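Crustacyanin-C1 subunit (PDB 1I4U) binds the carotenoid astaxanthin as a lipocalin subunit of crustacyanin, the pigment complex that gives the lobster carapace its blue colour. Local coordinates at residues S113-L118 / D144-K149; F63-T68 / I95-S100; I3-V8 / L40-Y45; T167-G170 / P174-T177. One frame throughout, in Å; residues are numbered along the deposited sequence.

The four contacts are spread round one lipocalin barrel, their centres 18 to 24 Å apart. In chain order they come as contact 3, contact 2, contact 1, contact 4, each closing before the next opens. Contacts 1, 2 and 3 reach the same curled antiparallel sheet. Contact 1 lays helix 144-156 against strand 115-123, contact 2 joins two barrel strands on the other side of the chain's centre, and contact 3 ties the N-terminal segment to the loop that follows strand 33-41. Contact 4 fastens the C-terminal helix 175-178 to the loop after strand 164-166. It touches contact 3, Leu40 CD2 lying 3.8 Å from Thr167 OG1. Contacts 2 and 3 also meet the second subunit of the dimer.

Contact 1 of 4, residues S113-L118 / D144-K149; sequences SNYACL and DQYVKK
Tyr115 of the strand meets Tyr146 and Lys149 on one side of the helix, and here the packing is close. Its CG lies between the backbone N and the carbonyl carbon (chi1 73°), which turns the ring toward the helix until Tyr115 CD1 is 3.6 Å from Tyr146 CD1. The ring planes are only 22° apart but slid so far that they barely overlap. Tyr115 is buried, and its hydroxyl is hydrogen-bonded to Glu109 OE2; Lys149 CD passes 3.5 Å from Tyr115 OH before the lysine chain bends away from the strand.

The outer part is the more solvent-exposed, Asn114 and Tyr146 being only partly buried. Asn114 lies over one face of the Tyr146 ring, its amide 9° from parallel with it; Asn114 CB sits 3.9 Å from the ring centroid as a CH-pi contact, and Asn114 CG comes within 3.7 Å of Tyr146 CZ. Gln145 CG covers the opposite face. No hydrogen bond crosses between the segments.

A disulfide from Cys117 to Cys150 pins this helix to the barrel wall, where lipocalins carry their packed helix. Strand 115-123 runs between strands 102-110 and 128-137, while Val147 of the helix touches Phe38 on strand 33-41.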
loop_
_atom_site.group_PDB
_atom_site.type_symbol
_atom_site.label_atom_id
_atom_site.label_comp_id
_atom_site.label_asym_id
_atom_site.label_seq_id
_atom_site.Cartn_x
_atom_site.Cartn_y
_atom_site.Cartn_z
ATOM N N SER A 113 19.670 -12.922 -15.383
ATOM C CA SER A 113 21.064 -13.128 -14.996
ATOM C C SER A 113 21.858 -11.859 -14.790
ATOM O O SER A 113 22.966 -11.987 -14.214
ATOM C CB SER A 113 21.735 -14.018 -16.025
ATOM O OG SER A 113 21.688 -13.469 -17.254
ATOM N N ASN A 114 21.412 -10.677 -15.207
ATOM C CA ASN A 114 22.184 -9.461 -15.018
ATOM C C ASN A 114 21.363 -8.356 -14.353
ATOM O O ASN A 114 21.839 -7.708 -13.414
ATOM C CB ASN A 114 22.731 -8.937 -16.342
ATOM C CG ASN A 114 23.700 -9.944 -16.927
ATOM O OD1 ASN A 114 24.870 -9.961 -16.507
ATOM N ND2 ASN A 114 23.220 -10.771 -17.808
ATOM N N TYR A 115 20.148 -8.101 -14.875
ATOM C CA TYR A 115 19.412 -6.920 -14.446
ATOM C C TYR A 115 17.933 -7.176 -14.375
ATOM O O TYR A 115 17.423 -8.057 -15.051
ATOM C CB TYR A 115 19.720 -5.768 -15.452
ATOM C CG TYR A 115 19.048 -5.940 -16.776
ATOM C CD1 TYR A 115 19.615 -6.761 -17.746
ATOM C CD2 TYR A 115 17.838 -5.326 -17.064
ATOM C CE1 TYR A 115 19.019 -6.939 -18.967
ATOM C CE2 TYR A 115 17.238 -5.515 -18.282
ATOM C CZ TYR A 115 17.822 -6.319 -19.223
ATOM O OH TYR A 115 17.256 -6.552 -20.468
ATOM N N ALA A 116 17.252 -6.263 -13.670
ATOM C CA ALA A 116 15.814 -6.161 -13.677
ATOM C C ALA A 116 15.410 -4.691 -13.516
ATOM O O ALA A 116 16.066 -3.914 -12.800
ATOM C CB ALA A 116 15.149 -7.000 -12.609
ATOM N N CYS A 117 14.353 -4.307 -14.237
ATOM C CA CYS A 117 13.810 -2.967 -14.217
ATOM C C CYS A 117 12.397 -3.089 -13.614
ATOM O O CYS A 117 11.544 -3.728 -14.226
ATOM C CB CYS A 117 13.748 -2.377 -15.617
ATOM S SG CYS A 117 15.154 -2.746 -16.721
ATOM N N LEU A 118 12.209 -2.491 -12.438
ATOM C CA LEU A 118 10.960 -2.671 -11.672
ATOM C C LEU A 118 10.187 -1.385 -11.551
ATOM O O LEU A 118 10.777 -0.292 -11.466
ATOM C CB LEU A 118 11.293 -3.174 -10.279
ATOM C CG LEU A 118 12.256 -4.381 -10.218
ATOM C CD1 LEU A 118 12.482 -4.737 -8.736
ATOM C CD2 LEU A 118 11.765 -5.504 -11.079
ATOM N N ASP A 144 26.891 -0.304 -18.051
ATOM C CA ASP A 144 26.075 0.702 -18.706
ATOM C C ASP A 144 25.197 0.007 -19.724
ATOM O O ASP A 144 24.097 0.483 -19.884
ATOM C CB ASP A 144 26.989 1.767 -19.319
ATOM C CG ASP A 144 27.680 2.714 -18.380
ATOM O OD1 ASP A 144 27.713 2.607 -17.132
ATOM O OD2 ASP A 144 28.282 3.706 -18.894
ATOM N N GLN A 145 25.612 -1.099 -20.356
ATOM C CA GLN A 145 24.705 -1.621 -21.382
ATOM C C GLN A 145 23.369 -2.049 -20.785
ATOM O O GLN A 145 22.346 -1.935 -21.440
ATOM C CB GLN A 145 25.185 -2.819 -22.190
ATOM C CG GLN A 145 25.548 -4.047 -21.381
ATOM C CD GLN A 145 26.160 -5.175 -22.194
ATOM O OE1 GLN A 145 25.586 -5.509 -23.226
ATOM N NE2 GLN A 145 27.271 -5.675 -21.662
ATOM N N TYR A 146 23.417 -2.560 -19.568
ATOM C CA TYR A 146 22.200 -2.978 -18.901
ATOM C C TYR A 146 21.411 -1.823 -18.311
ATOM O O TYR A 146 20.173 -1.827 -18.370
ATOM C CB TYR A 146 22.518 -4.023 -17.779
ATOM C CG TYR A 146 23.305 -5.201 -18.315
ATOM C CD1 TYR A 146 22.804 -6.001 -19.321
ATOM C CD2 TYR A 146 24.578 -5.498 -17.854
ATOM C CE1 TYR A 146 23.479 -7.075 -19.858
ATOM C CE2 TYR A 146 25.287 -6.586 -18.396
ATOM C CZ TYR A 146 24.733 -7.359 -19.368
ATOM O OH TYR A 146 25.453 -8.401 -19.879
ATOM N N VAL A 147 22.129 -0.850 -17.722
ATOM C CA VAL A 147 21.495 0.375 -17.250
ATOM C C VAL A 147 20.718 1.012 -18.378
ATOM O O VAL A 147 19.587 1.434 -18.156
ATOM C CB VAL A 147 22.513 1.392 -16.658
ATOM C CG1 VAL A 147 21.823 2.693 -16.286
ATOM C CG2 VAL A 147 23.233 0.714 -15.487
ATOM N N LYS A 148 21.274 1.081 -19.572
ATOM C CA LYS A 148 20.607 1.703 -20.709
ATOM C C LYS A 148 19.354 0.939 -21.154
ATOM O O LYS A 148 18.391 1.528 -21.638
ATOM C CB LYS A 148 21.579 1.778 -21.884
ATOM C CG LYS A 148 22.658 2.834 -21.900
ATOM C CD LYS A 148 23.641 2.539 -23.052
ATOM C CE LYS A 148 24.859 3.419 -23.151
ATOM N NZ LYS A 148 25.806 3.325 -22.020
ATOM N N LYS A 149 19.383 -0.382 -20.946
ATOM C CA LYS A 149 18.169 -1.156 -21.218
ATOM C C LYS A 149 17.051 -0.688 -20.319
ATOM O O LYS A 149 15.907 -0.463 -20.760
ATOM C CB LYS A 149 18.376 -2.673 -21.098
ATOM C CG LYS A 149 19.342 -3.178 -22.238
ATOM C CD LYS A 149 19.784 -4.589 -21.976
ATOM C CE LYS A 149 21.248 -4.879 -22.382
ATOM N NZ LYS A 149 21.410 -4.645 -23.835
#

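Contact 2 of 4, residues F63-T68 / I95-S100; sequences FVIEST and IDYENS. Unlike the reference sequence in segment 63-68: Glu66 (reference Lys).
Ile95 reaches Ile65 by two torsions: CG1 stands opposite the backbone N (chi1 -178°), and a bent chi2 of 81° then swings CD1 across. Tyr97 has CG anti to the carbonyl carbon, beside its own backbone N, so that the far end of the ring, hydroxyl first, comes up to Ser67. The two isoleucines cross at about a right angle, and Ile65 CD1 to Ile95 CD1 is 3.3 Å, tighter than usual for two carbons. Tyr97 OH and Ser67 OG are hydrogen-bonded at 2.6 Å, the serine oxygen lying at the edge of the ring, in its plane. Ile65 CG2 lies 3.6 Å from the same Tyr97 OH, so an apolar branch flanks the polar bond.

Ser67 OG is gripped a second time, by Asn54 OD1, which makes Asn54 a second-shell residue for Tyr97. A phenylalanine in place of Tyr97 would probably leave Ser67 OG with Asn54 but without its second mate, and a gap beside Ile65 CG2. A pentanediol molecule, probably from the crystallisation liquor, lies about 3 Å from the Tyr97 side chain; such molecules often mark pockets, and this may be one.

In the lipocalin barrel the two strands are not sheet neighbours: their segments cross at -54° with axes 9.0 Å apart, and strand 76-85 pairs with both. Strand 52-58 flanks 63-68 on its other edge, and strand 102-110 flanks 93-97.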
loop_
_atom_site.group_PDB
_atom_site.type_symbol
_atom_site.label_atom_id
_atom_site.label_comp_id
_atom_site.label_asym_id
_atom_site.label_seq_id
_atom_site.Cartn_x
_atom_site.Cartn_y
_atom_site.Cartn_z
ATOM N N PHE A 63 7.366 -15.572 -3.494
ATOM C CA PHE A 63 8.718 -15.315 -3.027
ATOM C C PHE A 63 8.684 -14.807 -1.619
ATOM O O PHE A 63 7.929 -13.897 -1.285
ATOM C CB PHE A 63 9.431 -14.294 -3.902
ATOM C CG PHE A 63 9.576 -14.611 -5.364
ATOM C CD1 PHE A 63 8.594 -14.217 -6.237
ATOM C CD2 PHE A 63 10.687 -15.271 -5.860
ATOM C CE1 PHE A 63 8.709 -14.481 -7.601
ATOM C CE2 PHE A 63 10.824 -15.526 -7.216
ATOM C CZ PHE A 63 9.853 -15.099 -8.102
ATOM N N VAL A 64 9.554 -15.382 -0.800
ATOM C CA VAL A 64 9.913 -14.887 0.489
ATOM C C VAL A 64 11.191 -14.071 0.354
ATOM O O VAL A 64 12.134 -14.469 -0.336
ATOM C CB VAL A 64 10.154 -16.061 1.464
ATOM C CG1 VAL A 64 10.680 -15.599 2.793
ATOM C CG2 VAL A 64 8.814 -16.825 1.552
ATOM N N ILE A 65 11.221 -12.895 0.944
ATOM C CA ILE A 65 12.272 -11.923 0.703
ATOM C C ILE A 65 12.929 -11.582 2.018
ATOM O O ILE A 65 12.224 -11.299 2.977
ATOM C CB ILE A 65 11.792 -10.601 0.064
ATOM C CG1 ILE A 65 10.925 -10.833 -1.144
ATOM C CG2 ILE A 65 12.987 -9.723 -0.273
ATOM C CD1 ILE A 65 10.205 -9.620 -1.655
ATOM N N GLU A 66 14.260 -11.561 2.029
ATOM C CA GLU A 66 15.015 -10.931 3.093
ATOM C C GLU A 66 15.766 -9.764 2.434
ATOM O O GLU A 66 16.624 -9.963 1.585
ATOM C CB GLU A 66 15.982 -11.902 3.786
ATOM C CG GLU A 66 15.256 -13.050 4.468
ATOM C CD GLU A 66 16.166 -13.996 5.179
ATOM O OE1 GLU A 66 15.887 -14.195 6.358
ATOM O OE2 GLU A 66 17.041 -14.417 4.436
ATOM N N SER A 67 15.401 -8.539 2.821
ATOM C CA SER A 67 16.011 -7.340 2.330
ATOM C C SER A 67 16.883 -6.755 3.436
ATOM O O SER A 67 16.423 -6.565 4.554
ATOM C CB SER A 67 14.972 -6.307 1.897
ATOM O OG SER A 67 14.276 -6.726 0.747
ATOM N N THR A 68 18.164 -6.503 3.135
ATOM C CA THR A 68 19.098 -6.072 4.150
ATOM C C THR A 68 19.929 -4.912 3.602
ATOM O O THR A 68 20.042 -4.660 2.408
ATOM C CB THR A 68 20.046 -7.221 4.591
ATOM O OG1 THR A 68 20.822 -7.616 3.455
ATOM C CG2 THR A 68 19.261 -8.376 5.183
ATOM N N ILE A 95 4.061 -6.589 -3.857
ATOM C CA ILE A 95 5.228 -6.635 -2.989
ATOM C C ILE A 95 4.747 -6.143 -1.630
ATOM O O ILE A 95 4.099 -5.083 -1.511
ATOM C CB ILE A 95 6.384 -5.783 -3.521
ATOM C CG1 ILE A 95 7.600 -5.910 -2.603
ATOM C CG2 ILE A 95 6.043 -4.311 -3.695
ATOM C CD1 ILE A 95 8.452 -7.082 -2.756
ATOM N N ASP A 96 5.009 -6.924 -0.599
ATOM C CA ASP A 96 4.504 -6.706 0.757
ATOM C C ASP A 96 5.656 -6.830 1.741
ATOM O O ASP A 96 6.512 -7.681 1.546
ATOM C CB ASP A 96 3.397 -7.726 1.040
ATOM C CG ASP A 96 2.417 -7.372 2.134
ATOM O OD1 ASP A 96 2.660 -6.411 2.892
ATOM O OD2 ASP A 96 1.399 -8.130 2.224
ATOM N N TYR A 97 5.699 -6.007 2.777
ATOM C CA TYR A 97 6.715 -6.064 3.788
ATOM C C TYR A 97 6.090 -6.010 5.157
ATOM O O TYR A 97 5.046 -5.376 5.386
ATOM C CB TYR A 97 7.744 -4.906 3.670
ATOM C CG TYR A 97 8.807 -5.271 2.646
ATOM C CD1 TYR A 97 8.640 -5.116 1.287
ATOM C CD2 TYR A 97 10.019 -5.801 3.044
ATOM C CE1 TYR A 97 9.640 -5.466 0.364
ATOM C CE2 TYR A 97 11.013 -6.141 2.155
ATOM C CZ TYR A 97 10.840 -5.969 0.822
ATOM O OH TYR A 97 11.812 -6.329 -0.082
ATOM N N GLU A 98 6.710 -6.653 6.143
ATOM C CA GLU A 98 6.237 -6.518 7.508
ATOM C C GLU A 98 6.144 -5.051 7.935
ATOM O O GLU A 98 6.997 -4.260 7.614
ATOM C CB GLU A 98 7.152 -7.180 8.515
ATOM C CG GLU A 98 6.938 -8.630 8.818
ATOM C CD GLU A 98 7.992 -9.289 9.686
ATOM O OE1 GLU A 98 9.116 -8.762 9.847
ATOM O OE2 GLU A 98 7.645 -10.358 10.207
ATOM N N ASN A 99 5.061 -4.737 8.620
ATOM C CA ASN A 99 4.773 -3.435 9.153
ATOM C C ASN A 99 4.783 -2.366 8.081
ATOM O O ASN A 99 5.344 -1.289 8.318
ATOM C CB ASN A 99 5.833 -3.132 10.216
ATOM C CG ASN A 99 5.542 -3.976 11.454
ATOM O OD1 ASN A 99 6.406 -4.736 11.848
ATOM N ND2 ASN A 99 4.345 -3.814 11.987
ATOM N N SER A 100 4.185 -2.650 6.922
ATOM C CA SER A 100 4.179 -1.802 5.753
ATOM C C SER A 100 2.911 -1.944 4.942
ATOM O O SER A 100 2.078 -2.819 5.164
ATOM C CB SER A 100 5.400 -2.082 4.856
ATOM O OG SER A 100 5.506 -0.992 3.894
#

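Contact 3 of 4, residues I3-V8 / L40-Y45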
loop_
_atom_site.group_PDB
_atom_site.type_symbol
_atom_site.label_atom_id
_atom_site.label_comp_id
_atom_site.label_asym_id
_atom_site.label_seq_id
_atom_site.Cartn_x
_atom_site.Cartn_y
_atom_site.Cartn_z
ATOM N N ILE A 3 5.708 20.406 -4.971
ATOM C CA ILE A 3 5.267 19.136 -4.406
ATOM C C ILE A 3 6.345 18.112 -4.615
ATOM O O ILE A 3 7.224 18.440 -5.447
ATOM C CB ILE A 3 3.964 18.679 -5.072
ATOM C CG1 ILE A 3 4.172 18.292 -6.527
ATOM C CG2 ILE A 3 2.857 19.719 -4.923
ATOM C CD1 ILE A 3 2.907 17.726 -7.153
ATOM N N PRO A 4 6.313 16.954 -3.957
ATOM C CA PRO A 4 7.415 16.000 -4.147
ATOM C C PRO A 4 7.527 15.588 -5.617
ATOM O O PRO A 4 6.544 15.481 -6.371
ATOM C CB PRO A 4 7.055 14.810 -3.258
ATOM C CG PRO A 4 6.044 15.363 -2.306
ATOM C CD PRO A 4 5.300 16.473 -3.022
ATOM N N ASP A 5 8.760 15.335 -6.028
ATOM C CA ASP A 5 8.994 14.979 -7.442
ATOM C C ASP A 5 8.500 13.591 -7.790
ATOM O O ASP A 5 8.541 13.183 -8.964
ATOM C CB ASP A 5 10.497 15.135 -7.731
ATOM C CG ASP A 5 11.418 14.323 -6.872
ATOM O OD1 ASP A 5 11.069 13.307 -6.250
ATOM O OD2 ASP A 5 12.589 14.716 -6.765
ATOM N N PHE A 6 7.997 12.824 -6.847
ATOM C CA PHE A 6 7.362 11.534 -7.138
ATOM C C PHE A 6 5.836 11.649 -7.136
ATOM O O PHE A 6 5.166 10.593 -7.244
ATOM C CB PHE A 6 7.893 10.434 -6.232
ATOM C CG PHE A 6 7.717 10.722 -4.749
ATOM C CD1 PHE A 6 6.515 10.496 -4.104
ATOM C CD2 PHE A 6 8.768 11.253 -4.023
ATOM C CE1 PHE A 6 6.312 10.782 -2.774
ATOM C CE2 PHE A 6 8.584 11.547 -2.668
ATOM C CZ PHE A 6 7.365 11.322 -2.055
ATOM N N VAL A 7 5.296 12.846 -7.021
ATOM C CA VAL A 7 3.868 13.061 -7.198
ATOM C C VAL A 7 3.691 13.803 -8.524
ATOM O O VAL A 7 4.062 14.956 -8.662
ATOM C CB VAL A 7 3.265 13.841 -6.023
ATOM C CG1 VAL A 7 1.781 14.061 -6.227
ATOM C CG2 VAL A 7 3.517 13.100 -4.708
ATOM N N VAL A 8 3.130 13.148 -9.532
ATOM C CA VAL A 8 3.228 13.562 -10.915
ATOM C C VAL A 8 1.854 13.781 -11.496
ATOM O O VAL A 8 0.978 12.906 -11.313
ATOM C CB VAL A 8 3.986 12.483 -11.747
ATOM C CG1 VAL A 8 4.095 12.863 -13.226
ATOM C CG2 VAL A 8 5.349 12.202 -11.140
ATOM N N LEU A 40 17.321 3.823 -7.696
ATOM C CA LEU A 40 15.876 3.965 -7.525
ATOM C C LEU A 40 15.496 5.443 -7.609
ATOM O O LEU A 40 16.323 6.307 -7.334
ATOM C CB LEU A 40 15.366 3.338 -6.222
ATOM C CG LEU A 40 15.481 4.139 -4.957
ATOM C CD1 LEU A 40 14.748 3.405 -3.829
ATOM C CD2 LEU A 40 16.928 4.387 -4.553
ATOM N N THR A 41 14.223 5.675 -7.995
ATOM C CA THR A 41 13.680 7.018 -7.938
ATOM C C THR A 41 13.161 7.281 -6.527
ATOM O O THR A 41 12.839 6.342 -5.802
ATOM C CB THR A 41 12.568 7.234 -9.002
ATOM O OG1 THR A 41 11.453 6.357 -8.765
ATOM C CG2 THR A 41 13.071 6.940 -10.406
ATOM N N ASN A 42 13.136 8.543 -6.123
ATOM C CA ASN A 42 12.811 8.981 -4.763
ATOM C C ASN A 42 11.665 8.209 -4.156
ATOM O O ASN A 42 10.566 8.191 -4.685
ATOM C CB ASN A 42 12.475 10.454 -4.874
ATOM C CG ASN A 42 12.326 11.167 -3.573
ATOM O OD1 ASN A 42 12.596 10.651 -2.481
ATOM N ND2 ASN A 42 11.887 12.408 -3.717
ATOM N N ASN A 43 11.937 7.519 -3.061
ATOM C CA ASN A 43 10.986 6.560 -2.484
ATOM C C ASN A 43 10.965 6.813 -0.996
ATOM O O ASN A 43 11.948 6.580 -0.322
ATOM C CB ASN A 43 11.432 5.154 -2.900
ATOM C CG ASN A 43 10.445 4.113 -2.423
ATOM O OD1 ASN A 43 9.873 4.231 -1.334
ATOM N ND2 ASN A 43 10.216 3.133 -3.276
ATOM N N PRO A 44 9.871 7.354 -0.460
ATOM C CA PRO A 44 9.799 7.689 0.982
ATOM C C PRO A 44 9.480 6.482 1.846
ATOM O O PRO A 44 9.402 6.604 3.053
ATOM C CB PRO A 44 8.626 8.684 0.975
ATOM C CG PRO A 44 7.709 8.111 -0.064
ATOM C CD PRO A 44 8.638 7.712 -1.168
ATOM N N TYR A 45 9.312 5.309 1.234
ATOM C CA TYR A 45 8.934 4.091 1.961
ATOM C C TYR A 45 10.126 3.182 2.189
ATOM O O TYR A 45 10.089 2.355 3.084
ATOM C CB TYR A 45 7.877 3.325 1.174
ATOM C CG TYR A 45 6.678 4.147 0.814
ATOM C CD1 TYR A 45 5.781 4.579 1.788
ATOM C CD2 TYR A 45 6.405 4.507 -0.491
ATOM C CE1 TYR A 45 4.674 5.331 1.437
ATOM C CE2 TYR A 45 5.309 5.248 -0.847
ATOM C CZ TYR A 45 4.433 5.664 0.126
ATOM O OH TYR A 45 3.347 6.417 -0.248
#
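Asn42 and Asp5 face each other across the contact through one nearly straight hydrogen bond: Asn42 ND2 donates an N-H to Asp5 OD1 at 2.8 Å with an N-H...O angle of 171°. The oxygen lies in the amide plane but is met on its syn side, 26° out of the carboxylate plane, and the two flat groups stand almost perpendicular. That same nitrogen comes to the edge of the Phe6 ring, Asn42 ND2 lying 3.3 Å from Phe6 CD2, with amide and ring planes 88° apart. One face of the ring takes Pro44: its CD makes a CH-pi contact 4.1 Å from the Phe6 centroid, and Pro44 CG is 3.8 Å from Phe6 CZ. Pro4 CB covers the opposite face, so the phenyl ring is sandwiched between two prolines, each set toward the rim and not over the ring centre.

Phe6 is presented by a type I beta turn from Pro4 to Val7, closed by Val7 N to Pro4 O at 3.0 Å. In the lipocalin fold this contact lies where the N-terminal segment meets the loop that leaves strand 33-41; strand 7-9 and strand 33-41 both pair with strand 128-137.

The loop around Pro44 is shaped by an Asx turn, Asn43 OD1 accepting from Tyr45 N at 2.8 Å in the carbonyl plane. Phe6 O is fixed in its turn by Ser130 OG. The second subunit completes the surroundings: Asn43 O accepts from Asn125 ND2 of that subunit, whose Tyr124 packs on Pro44 and whose Tyr45 meets Tyr45.

Contact 4 of 4, residues T167-G170 / P174-T177; sequences TVQG and PYDT
Tyr175, in the first turn of the C-terminal helix 175-178, is held by Gln169 and Gly170 in the loop that follows strand 164-166 of the lipocalin barrel. Its hydroxyl oxygen both gives and receives. As donor it binds Gln169 OE1 at 2.6 Å, approaching at a C=O...O angle of 136° and tilted 20° from the carbonyl plane. As acceptor it takes the amide of the next residue, Gly170 N to Tyr175 OH being 2.9 Å with an N-H...O angle of 170°.

Both ends of the glutamine amide have partners: NE2 is bonded to the carbonyl oxygens of Gln37 and Val52, which leaves OE1 turned to the tyrosine. A bend at chi2 brings the amide round, its plane moderately tilted from that of the ring. With the phi and psi of Gly170 a CB would collide with the carbonyl oxygen of Gln169, so the position suits glycine.

Losing the hydroxyl, as with a phenylalanine here, is likely to strand Gln169 OE1 and Gly170 N together. Between the two segments Cys173 forms a disulfide to Cys51, a second tie on this short connection, while the ring of Tyr175 meets Tyr36 of strand 33-41 edge-to-face. Gln169 OE1 lies in the plane of the Tyr175 ring at its edge, and on the Gly170 side Tyr175 CE2 comes 3.5 Å from Gly170 O.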
loop_
_atom_site.group_PDB
_atom_site.type_symbol
_atom_site.label_atom_id
_atom_site.label_comp_id
_atom_site.label_asym_id
_atom_site.label_seq_id
_atom_site.Cartn_x
_atom_site.Cartn_y
_atom_site.Cartn_z
ATOM N N THR A 167 22.414 3.838 -5.631
ATOM C CA THR A 167 22.473 3.339 -4.251
ATOM C C THR A 167 23.883 2.908 -3.953
ATOM O O THR A 167 24.580 2.284 -4.762
ATOM C CB THR A 167 21.536 2.121 -4.149
ATOM O OG1 THR A 167 20.283 2.666 -4.504
ATOM C CG2 THR A 167 21.568 1.450 -2.770
ATOM N N VAL A 168 24.346 3.210 -2.770
ATOM C CA VAL A 168 25.669 2.735 -2.340
ATOM C C VAL A 168 25.718 1.213 -2.349
ATOM O O VAL A 168 24.896 0.560 -1.732
ATOM C CB VAL A 168 26.000 3.276 -0.953
ATOM C CG1 VAL A 168 27.306 2.669 -0.455
ATOM C CG2 VAL A 168 26.027 4.799 -0.945
ATOM N N GLN A 169 26.709 0.674 -3.046
ATOM C CA GLN A 169 26.985 -0.748 -3.103
ATOM C C GLN A 169 28.494 -0.945 -3.183
ATOM O O GLN A 169 29.261 0.011 -3.385
ATOM C CB GLN A 169 26.322 -1.388 -4.325
ATOM C CG GLN A 169 24.807 -1.293 -4.370
ATOM C CD GLN A 169 24.097 -2.170 -3.383
ATOM O OE1 GLN A 169 24.665 -2.892 -2.561
ATOM N NE2 GLN A 169 22.760 -2.152 -3.455
ATOM N N GLY A 170 28.928 -2.185 -3.028
ATOM C CA GLY A 170 30.276 -2.665 -3.252
ATOM C C GLY A 170 31.051 -2.977 -2.049
ATOM O O GLY A 170 30.501 -3.365 -1.004
ATOM N N PRO A 174 28.837 -4.476 4.179
ATOM C CA PRO A 174 29.058 -5.710 4.949
ATOM C C PRO A 174 28.080 -6.806 4.543
ATOM O O PRO A 174 27.297 -7.326 5.358
ATOM C CB PRO A 174 28.849 -5.262 6.390
ATOM C CG PRO A 174 27.735 -4.262 6.252
ATOM C CD PRO A 174 28.032 -3.530 4.968
ATOM N N TYR A 175 28.148 -7.230 3.294
ATOM C CA TYR A 175 27.170 -8.175 2.770
ATOM C C TYR A 175 27.169 -9.505 3.521
ATOM O O TYR A 175 26.108 -10.081 3.723
ATOM C CB TYR A 175 27.446 -8.383 1.296
ATOM C CG TYR A 175 27.267 -7.236 0.357
ATOM C CD1 TYR A 175 26.126 -6.447 0.291
ATOM C CD2 TYR A 175 28.239 -6.943 -0.566
ATOM C CE1 TYR A 175 25.989 -5.401 -0.613
ATOM C CE2 TYR A 175 28.133 -5.936 -1.489
ATOM C CZ TYR A 175 27.003 -5.157 -1.500
ATOM O OH TYR A 175 26.936 -4.176 -2.460
ATOM N N ASP A 176 28.349 -9.988 3.905
ATOM C CA ASP A 176 28.402 -11.278 4.572
ATOM C C ASP A 176 27.762 -11.193 5.941
ATOM O O ASP A 176 27.301 -12.214 6.449
ATOM C CB ASP A 176 29.840 -11.779 4.626
ATOM C CG ASP A 176 30.326 -12.453 3.386
ATOM O OD1 ASP A 176 29.540 -12.660 2.446
ATOM O OD2 ASP A 176 31.564 -12.762 3.372
ATOM N N THR A 177 27.779 -10.024 6.583
ATOM C CA THR A 177 27.062 -9.826 7.820
ATOM C C THR A 177 25.571 -9.709 7.545
ATOM O O THR A 177 24.732 -10.298 8.241
ATOM C CB THR A 177 27.605 -8.584 8.544
ATOM O OG1 THR A 177 29.007 -8.750 8.785
ATOM C CG2 THR A 177 26.952 -8.416 9.891
#